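Local coordinates for protein aromatic-L-amino-acid decarboxylase (Catharanthus roseus, PDB 6EEW) that catalyses the pyridoxal-phosphate-dependent decarboxylation of L-tryptophan to tryptamine and of 5-hydroxy-L-tryptophan to serotonin, working as a homodimer, at residues R409-F414 and L488-T493; F427-D432 and E440-L445; R221-T226 and Q236-M241; S107-G112 and L322-C327. One frame throughout, in Å; residues are numbered along the deposited sequence. Where two conformers were deposited one is given.

Interaction 1 of 4, residues R409-F414 and L488-T493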
loop_
_atom_site.group_PDB
_atom_site.type_symbol
_atom_site.label_atom_id
_atom_site.label_comp_id
_atom_site.label_asym_id
_atom_site.label_seq_id
_atom_site.Cartn_x
_atom_site.Cartn_y
_atom_site.Cartn_z
ATOM N N ARG A 409 14.966 24.867 28.507
ATOM C CA ARG A 409 14.500 25.999 29.309
ATOM C C ARG A 409 15.578 26.508 30.252
ATOM O O ARG A 409 15.546 27.679 30.647
ATOM C CB ARG A 409 13.244 25.640 30.100
ATOM C CG ARG A 409 12.023 25.373 29.234
ATOM C CD ARG A 409 10.786 25.155 30.095
ATOM N NE ARG A 409 9.614 24.787 29.308
ATOM C CZ ARG A 409 8.842 25.661 28.670
ATOM N NH1 ARG A 409 9.118 26.959 28.734
ATOM N NH2 ARG A 409 7.793 25.239 27.972
ATOM N N SER A 410 16.530 25.655 30.641
ATOM C CA SER A 410 17.605 26.113 31.517
ATOM C C SER A 410 18.573 27.043 30.805
ATOM O O SER A 410 19.405 27.668 31.471
ATOM C CB SER A 410 18.381 24.927 32.091
ATOM O OG SER A 410 17.528 24.071 32.824
ATOM N N ASP A 411 18.478 27.165 29.482
ATOM C CA ASP A 411 19.372 28.018 28.709
ATOM C C ASP A 411 18.578 29.214 28.204
ATOM O O ASP A 411 17.682 29.067 27.362
ATOM C CB ASP A 411 20.015 27.262 27.551
ATOM C CG ASP A 411 21.131 28.056 26.893
ATOM O OD1 ASP A 411 20.992 29.292 26.789
ATOM O OD2 ASP A 411 22.146 27.445 26.484
ATOM N N SER A 412 18.913 30.396 28.724
ATOM C CA SER A 412 18.176 31.618 28.435
ATOM C C SER A 412 18.389 32.104 27.010
ATOM O O SER A 412 17.711 33.050 26.593
ATOM C CB SER A 412 18.568 32.706 29.437
ATOM O OG SER A 412 19.969 32.882 29.457
ATOM N N ARG A 413 19.342 31.521 26.276
ATOM C CA ARG A 413 19.518 31.878 24.876
ATOM C C ARG A 413 18.445 31.243 24.004
ATOM O O ARG A 413 18.096 31.791 22.954
ATOM C CB ARG A 413 20.898 31.439 24.388
ATOM C CG ARG A 413 22.053 32.061 25.150
ATOM C CD ARG A 413 23.380 31.430 24.748
ATOM N NE ARG A 413 23.380 29.975 24.900
ATOM C CZ ARG A 413 24.446 29.204 24.694
ATOM N NH1 ARG A 413 25.602 29.746 24.332
ATOM N NH2 ARG A 413 24.358 27.891 24.854
ATOM N N PHE A 414 17.889 30.123 24.446
ATOM C CA PHE A 414 16.886 29.369 23.717
ATOM C C PHE A 414 15.503 29.619 24.307
ATOM O O PHE A 414 15.356 30.120 25.424
ATOM C CB PHE A 414 17.212 27.876 23.764
ATOM C CG PHE A 414 18.490 27.510 23.064
ATOM C CD1 PHE A 414 19.707 27.605 23.716
ATOM C CD2 PHE A 414 18.469 27.015 21.770
ATOM C CE1 PHE A 414 20.881 27.253 23.079
ATOM C CE2 PHE A 414 19.641 26.656 21.130
ATOM C CZ PHE A 414 20.846 26.775 21.783
ATOM N N LEU A 488 25.946 18.703 22.090
ATOM C CA LEU A 488 26.398 19.147 20.776
ATOM C C LEU A 488 25.725 20.450 20.378
ATOM O O LEU A 488 26.365 21.347 19.815
ATOM C CB LEU A 488 26.107 18.067 19.734
ATOM C CG LEU A 488 26.489 18.385 18.282
ATOM C CD1 LEU A 488 27.991 18.528 18.128
ATOM C CD2 LEU A 488 25.907 17.378 17.286
ATOM N N ILE A 489 24.418 20.550 20.618
ATOM C CA ILE A 489 23.686 21.771 20.299
ATOM C C ILE A 489 24.313 22.956 21.017
ATOM O O ILE A 489 24.550 24.015 20.419
ATOM C CB ILE A 489 22.197 21.610 20.652
ATOM C CG1 ILE A 489 21.577 20.485 19.808
ATOM C CG2 ILE A 489 21.466 22.931 20.484
ATOM C CD1 ILE A 489 20.124 20.190 20.108
ATOM N N GLN A 490 24.623 22.783 22.306
ATOM C CA GLN A 490 25.229 23.875 23.059
ATOM C C GLN A 490 26.612 24.219 22.519
ATOM O O GLN A 490 26.970 25.400 22.423
ATOM C CB GLN A 490 25.298 23.523 24.546
ATOM C CG GLN A 490 23.996 23.754 25.296
ATOM C CD GLN A 490 24.137 23.563 26.794
ATOM O OE1 GLN A 490 24.666 22.550 27.262
ATOM N NE2 GLN A 490 23.689 24.554 27.558
ATOM N N LYS A 491 27.411 23.207 22.169
ATOM C CA LYS A 491 28.737 23.490 21.620
ATOM C C LYS A 491 28.634 24.277 20.321
ATOM O O LYS A 491 29.360 25.257 20.111
ATOM C CB LYS A 491 29.529 22.201 21.384
ATOM C CG LYS A 491 30.915 22.476 20.782
ATOM C CD LYS A 491 31.726 21.213 20.529
ATOM C CE LYS A 491 31.153 20.383 19.389
ATOM N NZ LYS A 491 32.050 19.246 19.017
ATOM N N LEU A 492 27.746 23.850 19.424
ATOM C CA LEU A 492 27.613 24.540 18.148
ATOM C C LEU A 492 27.044 25.938 18.327
ATOM O O LEU A 492 27.366 26.844 17.551
ATOM C CB LEU A 492 26.749 23.719 17.194
ATOM C CG LEU A 492 27.350 22.363 16.818
ATOM C CD1 LEU A 492 26.466 21.610 15.828
ATOM C CD2 LEU A 492 28.752 22.550 16.272
ATOM N N THR A 493 26.216 26.143 19.351
ATOM C CA THR A 493 25.732 27.489 19.630
ATOM C C THR A 493 26.862 28.372 20.141
ATOM O O THR A 493 26.992 29.523 19.718
ATOM C CB THR A 493 24.590 27.440 20.643
ATOM O OG1 THR A 493 23.506 26.670 20.106
ATOM C CG2 THR A 493 24.101 28.845 20.966
#
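Arg413 lays its guanidinium against Thr493, with Phe414 meeting the same threonine beside it. From CB the arginine chain runs out extended and then bends at chi3 (-55°), a turn that brings its flat end back beside Asp411, two residues earlier. NE donates to Asp411 OD1 at 3.1 Å. CZ lies 3.8 Å from Thr493 CG2, whose methyl sits over the centre of one guanidinium face. NH1 shares that methyl and forms a salt bridge with Asp494, which follows Thr493 in the helix. NH2 bonds Asp411 OD2 at 2.8 Å and brushes Gln490 CG near its own plane. NE and NH2 thus grip the carboxylate side-on, one to each oxygen and each on a syn lone pair. On its anti side Asp411 OD1 also accepts from the backbone N of Arg413, at 2.8 Å, an Asx turn at the start of the type I turn 411-414. The carboxylate thus has the arginine side chain and a backbone N-H as donors, and Gln490 NE2 adds a weak but nearly straight bond to Asp411 OD2 (3.4 Å, 171°). Alongside, Phe414 CZ approaches Thr493 OG1, 3.1 Å away near the ring plane, and meets Ile489 CG2 at 4.1 Å. Thr493 OG1 itself donates to Ile489 O at 2.9 Å, back along its helix. The turn joins helix 375-409 to strand 414-416 and abuts helix 479-496 near the C-terminus; Leu429 of strand 424-429 touches Arg413, Phe414 and Thr493, while Leu445 and Leu449 of helix 438-451 pack against the helical side.

Interaction 2 of 4, residues F427-D432 and E440-L445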
loop_
_atom_site.group_PDB
_atom_site.type_symbol
_atom_site.label_atom_id
_atom_site.label_comp_id
_atom_site.label_asym_id
_atom_site.label_seq_id
_atom_site.Cartn_x
_atom_site.Cartn_y
_atom_site.Cartn_z
ATOM N N PHE A 427 11.825 24.264 19.386
ATOM C CA PHE A 427 12.623 25.247 20.114
ATOM C C PHE A 427 13.377 26.141 19.136
ATOM O O PHE A 427 13.400 25.902 17.926
ATOM C CB PHE A 427 13.592 24.569 21.083
ATOM C CG PHE A 427 14.642 23.726 20.413
ATOM C CD1 PHE A 427 14.314 22.509 19.841
ATOM C CD2 PHE A 427 15.960 24.157 20.356
ATOM C CE1 PHE A 427 15.281 21.735 19.229
ATOM C CE2 PHE A 427 16.933 23.389 19.746
ATOM C CZ PHE A 427 16.595 22.176 19.179
ATOM N N ARG A 428 13.990 27.195 19.672
ATOM C CA ARG A 428 14.762 28.096 18.819
ATOM C C ARG A 428 15.697 28.928 19.687
ATOM O O ARG A 428 15.563 28.980 20.908
ATOM C CB ARG A 428 13.823 28.992 17.998
ATOM C CG ARG A 428 13.273 30.178 18.788
ATOM C CD ARG A 428 12.050 30.824 18.132
ATOM N NE ARG A 428 12.328 31.956 17.254
ATOM C CZ ARG A 428 11.852 33.182 17.456
ATOM N NH1 ARG A 428 11.093 33.438 18.514
ATOM N NH2 ARG A 428 12.139 34.158 16.605
ATOM N N LEU A 429 16.665 29.564 19.039
ATOM C CA LEU A 429 17.466 30.588 19.692
ATOM C C LEU A 429 16.680 31.891 19.733
ATOM O O LEU A 429 16.105 32.303 18.721
ATOM C CB LEU A 429 18.788 30.789 18.956
ATOM C CG LEU A 429 19.917 29.810 19.279
ATOM C CD1 LEU A 429 21.018 29.914 18.233
ATOM C CD2 LEU A 429 20.479 30.081 20.674
ATOM N N LYS A 430 16.642 32.534 20.900
ATOM C CA LYS A 430 15.916 33.788 20.996
ATOM C C LYS A 430 16.513 34.818 20.037
ATOM O O LYS A 430 17.716 34.804 19.762
ATOM C CB LYS A 430 15.948 34.338 22.420
ATOM C CG LYS A 430 15.075 33.600 23.417
ATOM C CD LYS A 430 15.133 34.304 24.768
ATOM C CE LYS A 430 14.169 33.696 25.767
ATOM N NZ LYS A 430 14.346 34.303 27.110
ATOM N N PRO A 431 15.694 35.744 19.536
ATOM C CA PRO A 431 16.213 36.745 18.590
ATOM C C PRO A 431 17.347 37.607 19.131
ATOM O O PRO A 431 18.214 38.032 18.355
ATOM C CB PRO A 431 14.971 37.592 18.263
ATOM C CG PRO A 431 13.890 37.139 19.213
ATOM C CD PRO A 431 14.225 35.738 19.587
ATOM N N ASP A 432 17.374 37.879 20.431
ATOM C CA ASP A 432 18.346 38.817 20.983
ATOM C C ASP A 432 19.722 38.203 21.219
ATOM O O ASP A 432 20.637 38.927 21.630
ATOM C CB ASP A 432 17.811 39.411 22.289
ATOM C CG ASP A 432 17.487 38.347 23.325
ATOM O OD1 ASP A 432 17.545 37.146 22.986
ATOM O OD2 ASP A 432 17.183 38.709 24.482
ATOM N N GLU A 440 17.880 33.388 10.304
ATOM C CA GLU A 440 19.164 32.929 9.783
ATOM C C GLU A 440 20.015 32.288 10.872
ATOM O O GLU A 440 20.735 31.320 10.607
ATOM C CB GLU A 440 19.917 34.072 9.106
ATOM C CG GLU A 440 19.482 34.313 7.665
ATOM C CD GLU A 440 19.664 33.074 6.783
ATOM O OE1 GLU A 440 20.767 32.480 6.799
ATOM O OE2 GLU A 440 18.707 32.697 6.073
ATOM N N VAL A 441 19.970 32.821 12.097
ATOM C CA VAL A 441 20.768 32.245 13.179
ATOM C C VAL A 441 20.338 30.807 13.433
ATOM O O VAL A 441 21.166 29.889 13.528
ATOM C CB VAL A 441 20.643 33.096 14.455
ATOM C CG1 VAL A 441 21.466 32.482 15.581
ATOM C CG2 VAL A 441 21.058 34.543 14.194
ATOM N N ASN A 442 19.029 30.586 13.523
ATOM C CA ASN A 442 18.553 29.235 13.782
ATOM C C ASN A 442 18.801 28.319 12.588
ATOM O O ASN A 442 19.099 27.129 12.763
ATOM C CB ASN A 442 17.067 29.287 14.143
ATOM C CG ASN A 442 16.827 29.800 15.558
ATOM O OD1 ASN A 442 17.051 29.091 16.541
ATOM N ND2 ASN A 442 16.372 31.046 15.662
ATOM N N LYS A 443 18.713 28.857 11.367
ATOM C CA LYS A 443 18.997 28.057 10.179
ATOM C C LYS A 443 20.455 27.619 10.146
ATOM O O LYS A 443 20.765 26.467 9.814
ATOM C CB LYS A 443 18.638 28.864 8.933
ATOM C CG LYS A 443 18.124 28.033 7.777
ATOM C CD LYS A 443 17.940 28.896 6.529
ATOM C CE LYS A 443 17.243 30.214 6.862
ATOM N NZ LYS A 443 15.905 30.023 7.495
ATOM N N LYS A 444 21.364 28.525 10.506
ATOM C CA LYS A 444 22.777 28.176 10.577
ATOM C C LYS A 444 23.025 27.110 11.633
ATOM O O LYS A 444 23.806 26.175 11.415
ATOM C CB LYS A 444 23.604 29.426 10.876
ATOM C CG LYS A 444 25.102 29.193 10.902
ATOM C CD LYS A 444 25.568 28.424 9.669
ATOM C CE LYS A 444 27.073 28.551 9.475
ATOM N NZ LYS A 444 27.825 28.317 10.741
ATOM N N LEU A 445 22.372 27.232 12.791
ATOM C CA LEU A 445 22.544 26.215 13.823
ATOM C C LEU A 445 22.075 24.851 13.327
ATOM O O LEU A 445 22.768 23.838 13.500
ATOM C CB LEU A 445 21.787 26.609 15.088
ATOM C CG LEU A 445 21.880 25.557 16.194
ATOM C CD1 LEU A 445 23.335 25.367 16.604
ATOM C CD2 LEU A 445 21.020 25.943 17.382
#
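Asn442 reaches from its helix to the backbone of Leu429 and meets both its N-H and its C=O. Leu429 N donates to Asn442 OD1 at 2.6 Å, almost straight (175°), in the carbonyl plane and on a lone pair of the amide oxygen. The other half of the amide answers less firmly: Asn442 ND2 gives a weak bond to Leu429 O at 3.3 Å, and also donates to Val438 O within its own helix. With CG beside its own backbone N (chi1 -75°), the asparagine projects its amide across to the strand, where the bonds to the strand, one strong and one weak, together with the one to Val438 O, would hold the amide in one rotation. Asn442 OD1 also lies 3.4 Å from Arg428 CA, so the oxygen is closely packed by the strand. Arg428 has its strongest polar partner elsewhere, in a salt bridge from NH1 to Glu415. An alanine at Asn442 would remove the amide and would probably leave the buried Leu429 N-H without its acceptor and Leu429 O without this weak donor. Apolar packing completes the contact: Leu429 CD1 touches Val441 CG1 at 3.7 Å and Leu445 CD2 at 4.1 Å, the leucine side chain crossing both at about a right angle. Thr493 of helix 479-496 closes over Leu429 as well. Strand 427-429 and helix 440-445 lie at 111° with axes 8.1 Å apart, an alpha/beta packing in which helix 438-451 covers the four-stranded antiparallel sheet of the C-terminal region.

Interaction 3 of 4, residues R221-T226 and Q236-M241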
loop_
_atom_site.group_PDB
_atom_site.type_symbol
_atom_site.label_atom_id
_atom_site.label_comp_id
_atom_site.label_asym_id
_atom_site.label_seq_id
_atom_site.Cartn_x
_atom_site.Cartn_y
_atom_site.Cartn_z
ATOM N N ARG A 221 -11.097 24.037 2.228
ATOM C CA ARG A 221 -10.934 25.195 3.105
ATOM C C ARG A 221 -10.011 24.874 4.278
ATOM O O ARG A 221 -10.275 23.941 5.050
ATOM C CB ARG A 221 -12.299 25.692 3.580
ATOM C CG ARG A 221 -13.252 25.976 2.407
ATOM C CD ARG A 221 -14.421 26.850 2.825
ATOM N NE ARG A 221 -13.962 28.154 3.285
ATOM C CZ ARG A 221 -14.686 28.971 4.041
ATOM N NH1 ARG A 221 -15.904 28.614 4.421
ATOM N NH2 ARG A 221 -14.192 30.145 4.421
ATOM N N LEU A 222 -8.932 25.653 4.406
ATOM C CA LEU A 222 -8.010 25.553 5.534
ATOM C C LEU A 222 -8.397 26.555 6.627
ATOM O O LEU A 222 -8.409 27.771 6.398
ATOM C CB LEU A 222 -6.575 25.809 5.075
ATOM C CG LEU A 222 -5.864 24.915 4.057
ATOM C CD1 LEU A 222 -4.431 25.423 3.921
ATOM C CD2 LEU A 222 -5.885 23.451 4.458
ATOM N N ILE A 223 -8.671 26.047 7.821
ATOM C CA ILE A 223 -9.070 26.856 8.968
ATOM C C ILE A 223 -7.840 27.552 9.543
ATOM O O ILE A 223 -6.908 26.885 10.019
ATOM C CB ILE A 223 -9.774 26.000 10.023
ATOM C CG1 ILE A 223 -10.892 25.198 9.374
ATOM C CG2 ILE A 223 -10.369 26.888 11.085
ATOM C CD1 ILE A 223 -11.315 24.008 10.195
ATOM N N PRO A 224 -7.796 28.874 9.521
ATOM C CA PRO A 224 -6.645 29.586 10.089
ATOM C C PRO A 224 -6.504 29.345 11.587
ATOM O O PRO A 224 -7.488 29.293 12.327
ATOM C CB PRO A 224 -6.956 31.059 9.790
ATOM C CG PRO A 224 -8.445 31.092 9.522
ATOM C CD PRO A 224 -8.753 29.786 8.871
ATOM N N THR A 225 -5.257 29.187 12.023
ATOM C CA THR A 225 -4.943 28.957 13.420
ATOM C C THR A 225 -3.885 29.957 13.856
ATOM O O THR A 225 -3.120 30.470 13.036
ATOM C CB THR A 225 -4.425 27.544 13.672
ATOM O OG1 THR A 225 -3.153 27.384 13.031
ATOM C CG2 THR A 225 -5.407 26.511 13.160
ATOM N N THR A 226 -3.863 30.239 15.155
ATOM C CA THR A 226 -2.970 31.238 15.721
ATOM C C THR A 226 -2.273 30.690 16.961
ATOM O O THR A 226 -2.702 29.699 17.573
ATOM C CB THR A 226 -3.730 32.524 16.061
ATOM O OG1 THR A 226 -4.532 32.301 17.223
ATOM C CG2 THR A 226 -4.631 32.934 14.903
ATOM N N GLN A 236 -14.883 28.010 17.520
ATOM C CA GLN A 236 -15.602 29.200 17.074
ATOM C C GLN A 236 -15.279 29.532 15.621
ATOM O O GLN A 236 -16.175 29.829 14.821
ATOM C CB GLN A 236 -15.263 30.380 17.990
ATOM C CG GLN A 236 -15.659 30.179 19.455
ATOM C CD GLN A 236 -14.491 29.795 20.369
ATOM O OE1 GLN A 236 -13.746 28.845 20.099
ATOM N NE2 GLN A 236 -14.335 30.538 21.465
ATOM N N VAL A 237 -13.991 29.491 15.268
ATOM C CA VAL A 237 -13.566 29.764 13.895
ATOM C C VAL A 237 -14.269 28.826 12.919
ATOM O O VAL A 237 -14.852 29.254 11.909
ATOM C CB VAL A 237 -12.032 29.645 13.785
ATOM C CG1 VAL A 237 -11.586 29.724 12.325
ATOM C CG2 VAL A 237 -11.355 30.737 14.597
ATOM N N LEU A 238 -14.224 27.531 13.212
ATOM C CA LEU A 238 -14.842 26.551 12.330
ATOM C C LEU A 238 -16.346 26.757 12.229
ATOM O O LEU A 238 -16.924 26.611 11.147
ATOM C CB LEU A 238 -14.527 25.146 12.830
ATOM C CG LEU A 238 -15.205 23.957 12.159
ATOM C CD1 LEU A 238 -14.840 23.867 10.678
ATOM C CD2 LEU A 238 -14.823 22.657 12.895
ATOM N N ARG A 239 -17.006 27.062 13.350
ATOM C CA ARG A 239 -18.446 27.260 13.302
ATOM C C ARG A 239 -18.786 28.439 12.420
ATOM O O ARG A 239 -19.731 28.381 11.620
ATOM C CB ARG A 239 -19.016 27.497 14.691
ATOM C CG ARG A 239 -20.435 28.034 14.622
ATOM C CD ARG A 239 -21.007 28.246 15.992
ATOM N NE ARG A 239 -21.117 26.983 16.709
ATOM C CZ ARG A 239 -22.123 26.133 16.562
ATOM N NH1 ARG A 239 -23.120 26.415 15.721
ATOM N NH2 ARG A 239 -22.133 25.008 17.265
ATOM N N LYS A 240 -18.027 29.525 12.557
ATOM C CA LYS A 240 -18.274 30.692 11.723
ATOM C C LYS A 240 -18.124 30.329 10.247
ATOM O O LYS A 240 -18.981 30.665 9.414
ATOM C CB LYS A 240 -17.317 31.816 12.121
ATOM C CG LYS A 240 -17.495 33.081 11.314
ATOM C CD LYS A 240 -18.932 33.560 11.467
ATOM C CE LYS A 240 -19.211 34.811 10.663
ATOM N NZ LYS A 240 -20.654 35.168 10.734
ATOM N N MET A 241 -17.057 29.593 9.914
ATOM C CA MET A 241 -16.843 29.184 8.526
ATOM C C MET A 241 -17.985 28.308 8.021
ATOM O O MET A 241 -18.499 28.512 6.914
ATOM C CB MET A 241 -15.503 28.458 8.389
ATOM C CG MET A 241 -14.279 29.322 8.691
ATOM S SD MET A 241 -12.737 28.381 8.760
ATOM C CE MET A 241 -12.638 27.755 7.080
#
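Ile223 packs against Val237, Leu238 and Met241 where strand 220-223, an outermost strand of the seven-stranded mixed sheet, meets helix 235-247, which follows it in the chain. This is the alpha/beta layering of the large domain of PLP-dependent enzymes of the aspartate aminotransferase fold. The N-to-C directions of strand 221-223 and helix 236-241 lie 150° apart, so the helix returns roughly antiparallel to the strand. Apolar contacts dominate. The two branches of Ile223 part: CD1 meets Leu238 CD1 at 3.6 Å, while CG2 presses on Val237 CG1 at 3.3 Å, tighter than usual for two carbons. The sulfur of Met241 lies across the base of the fork, touching Ile223 CG2 as well at 3.6 Å, and also meets Pro224 CD. Tyr197 of strand 194-199 backs both Ile223 and Leu238. The cationic group is Arg221, whose NH1 forms a salt bridge with Asp245, one turn beyond Met241. A leucine in place of Arg221 would probably leave Asp245 without this ionic mate and Met241 CE without the flat group beside it. Leu222 turns the other way and touches His203, a residue that binds L-tryptophan, so the strand has the helix on one side and a substrate-binding residue on the other. The methionine chain bends at chi3 (63°), bringing its methyl over the arginine: Met241 CE sits above the centre of one guanidinium face, 3.9 Å from Arg221 CZ.

Interaction 4 of 4, residues S107-G112 and L322-C327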
loop_
_atom_site.group_PDB
_atom_site.type_symbol
_atom_site.label_atom_id
_atom_site.label_comp_id
_atom_site.label_asym_id
_atom_site.label_seq_id
_atom_site.Cartn_x
_atom_site.Cartn_y
_atom_site.Cartn_z
ATOM N N SER A 107 11.579 -6.217 17.141
ATOM C CA SER A 107 11.840 -7.521 16.551
ATOM C C SER A 107 10.563 -8.340 16.392
ATOM O O SER A 107 10.434 -9.095 15.419
ATOM C CB SER A 107 12.875 -8.279 17.376
ATOM O OG SER A 107 12.440 -8.447 18.697
ATOM N N ALA A 108 9.607 -8.210 17.316
ATOM C CA ALA A 108 8.344 -8.930 17.140
ATOM C C ALA A 108 7.695 -8.547 15.819
ATOM O O ALA A 108 7.219 -9.414 15.067
ATOM C CB ALA A 108 7.387 -8.662 18.299
ATOM N N ALA A 109 7.706 -7.251 15.498
ATOM C CA ALA A 109 7.113 -6.803 14.244
ATOM C C ALA A 109 7.915 -7.298 13.050
ATOM O O ALA A 109 7.344 -7.621 12.005
ATOM C CB ALA A 109 7.008 -5.279 14.222
ATOM N N PHE A 110 9.239 -7.352 13.172
ATOM C CA PHE A 110 10.042 -7.855 12.067
ATOM C C PHE A 110 9.748 -9.322 11.798
ATOM O O PHE A 110 9.709 -9.752 10.638
ATOM C CB PHE A 110 11.523 -7.663 12.348
ATOM C CG PHE A 110 12.373 -7.853 11.147
ATOM C CD1 PHE A 110 12.436 -6.869 10.171
ATOM C CD2 PHE A 110 13.105 -9.018 10.977
ATOM C CE1 PHE A 110 13.232 -7.043 9.041
ATOM C CE2 PHE A 110 13.904 -9.200 9.850
ATOM C CZ PHE A 110 13.971 -8.213 8.887
ATOM N N LEU A 111 9.551 -10.107 12.857
ATOM C CA LEU A 111 9.124 -11.482 12.665
ATOM C C LEU A 111 7.784 -11.521 11.949
ATOM O O LEU A 111 7.577 -12.339 11.047
ATOM C CB LEU A 111 9.026 -12.189 14.011
ATOM C CG LEU A 111 10.342 -12.271 14.797
ATOM C CD1 LEU A 111 10.150 -13.102 16.044
ATOM C CD2 LEU A 111 11.443 -12.847 13.932
ATOM N N GLY A 112 6.874 -10.622 12.323
ATOM C CA GLY A 112 5.589 -10.567 11.641
ATOM C C GLY A 112 5.730 -10.224 10.172
ATOM O O GLY A 112 5.035 -10.782 9.324
ATOM N N LEU A 322 5.983 0.754 16.953
ATOM C CA LEU A 322 6.928 -0.339 16.780
ATOM C C LEU A 322 6.613 -1.220 15.568
ATOM O O LEU A 322 7.166 -2.322 15.437
ATOM C CB LEU A 322 6.990 -1.187 18.051
ATOM C CG LEU A 322 6.999 -0.411 19.380
ATOM C CD1 LEU A 322 6.921 -1.391 20.531
ATOM C CD2 LEU A 322 8.255 0.448 19.513
ATOM N N ALA A 323 5.732 -0.779 14.681
ATOM C CA ALA A 323 5.453 -1.525 13.471
ATOM C C ALA A 323 6.390 -1.015 12.399
ATOM O O ALA A 323 6.716 0.175 12.352
ATOM C CB ALA A 323 3.996 -1.358 13.037
ATOM N N TYR A 324 6.834 -1.902 11.543
ATOM C CA TYR A 324 7.567 -1.301 10.445
ATOM C C TYR A 324 6.574 -0.658 9.479
ATOM O O TYR A 324 5.362 -0.892 9.556
ATOM C CB TYR A 324 8.434 -2.355 9.750
ATOM C CG TYR A 324 9.660 -2.792 10.539
ATOM C CD1 TYR A 324 9.560 -3.685 11.600
ATOM C CD2 TYR A 324 10.924 -2.321 10.202
ATOM C CE1 TYR A 324 10.679 -4.088 12.303
ATOM C CE2 TYR A 324 12.042 -2.717 10.907
ATOM C CZ TYR A 324 11.916 -3.596 11.945
ATOM O OH TYR A 324 13.038 -3.978 12.634
ATOM N N LEU A 325 7.081 0.182 8.576
ATOM C CA LEU A 325 6.281 0.537 7.408
ATOM C C LEU A 325 5.949 -0.727 6.626
ATOM O O LEU A 325 6.795 -1.609 6.484
ATOM C CB LEU A 325 7.034 1.509 6.500
ATOM C CG LEU A 325 7.012 3.007 6.803
ATOM C CD1 LEU A 325 7.915 3.321 7.995
ATOM C CD2 LEU A 325 7.399 3.811 5.566
ATOM N N ASP A 326 4.716 -0.838 6.126
ATOM C CA ASP A 326 3.619 0.098 6.331
ATOM C C ASP A 326 2.699 -0.477 7.372
ATOM O O ASP A 326 2.643 -1.698 7.550
ATOM C CB ASP A 326 2.798 0.336 5.055
ATOM C CG ASP A 326 3.564 1.066 3.984
ATOM O OD1 ASP A 326 4.147 2.124 4.307
ATOM O OD2 ASP A 326 3.564 0.588 2.819
ATOM N N CYS A 327 1.963 0.405 8.051
ATOM C CA CYS A 327 0.925 -0.026 8.974
ATOM C C CYS A 327 0.115 1.171 9.452
ATOM O O CYS A 327 0.611 1.975 10.247
ATOM C CB CYS A 327 1.538 -0.771 10.160
ATOM S SG CYS A 327 0.342 -1.615 11.208
#
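Ala109 and Phe110, in the first turn of helix 107-119, meet the loop 322-327 through the carbonyl of Leu322 and the ring of Tyr324. The first of them sets its methyl close to the backbone: Ala109 CB is 3.2 Å from Leu322 O and 4.1 Å from Ala323 CA. That carbonyl has a hydrogen-bond donor in Ser106 OG, just ahead of the helix. The same methyl stands near the plane of the tyrosine ring at its edge, 4.0 Å from Tyr324 CD1. Phe110 comes next. Its CB lies 3.7 Å from Tyr324 CE1, and CG is anti to the backbone N (chi1 -166°), which carries the ring past the end of the tyrosine so that Phe110 CD1 comes over one face, 3.8 Å from Tyr324 CZ. The two rings lie obliquely, centroids 5.5 Å apart and planes at 58°, and no hydrogen bond joins the two segments. The tyrosine's polar end is satisfied nearby, Tyr324 OH being hydrogen-bonded to Tyr42 OH. The contact borders the dimer interface: Phe27 of the second subunit meets Phe110, and Asn120 of the second subunit accepts from Leu325 N. The loop also belongs to the active-site region: it follows His318 and Lys319, the lysine that carries pyridoxal phosphate, and Cys327 N is hydrogen-bonded to His318. Packing the loop after the cofactor lysine beside the subunit interface fits the dimeric group II decarboxylases, whose active sites lie between the subunits.

In the fold
Along the chain interaction 4 opens first and spans interaction 3; interaction 1 follows and brackets interaction 2. Interactions 1 and 2 form one cluster in the C-terminal region, centres 10 Å apart: strands 414-416 and 424-429 are neighbours in the antiparallel sheet, a probable hydrogen bond joins Arg413 O to Lys430 N (2.6 Å), and Phe414 packs on Leu429. Interactions 3 and 4 lie on opposite sides of the chain's centre, their centres 38 Å apart: one at the edge strand of the mixed sheet, the other by the loop that follows the cofactor lysine, and the dimer interface. Helix 375-409 touches both interaction 4 and interaction 1, bridging the active-site region and the C-terminal cluster.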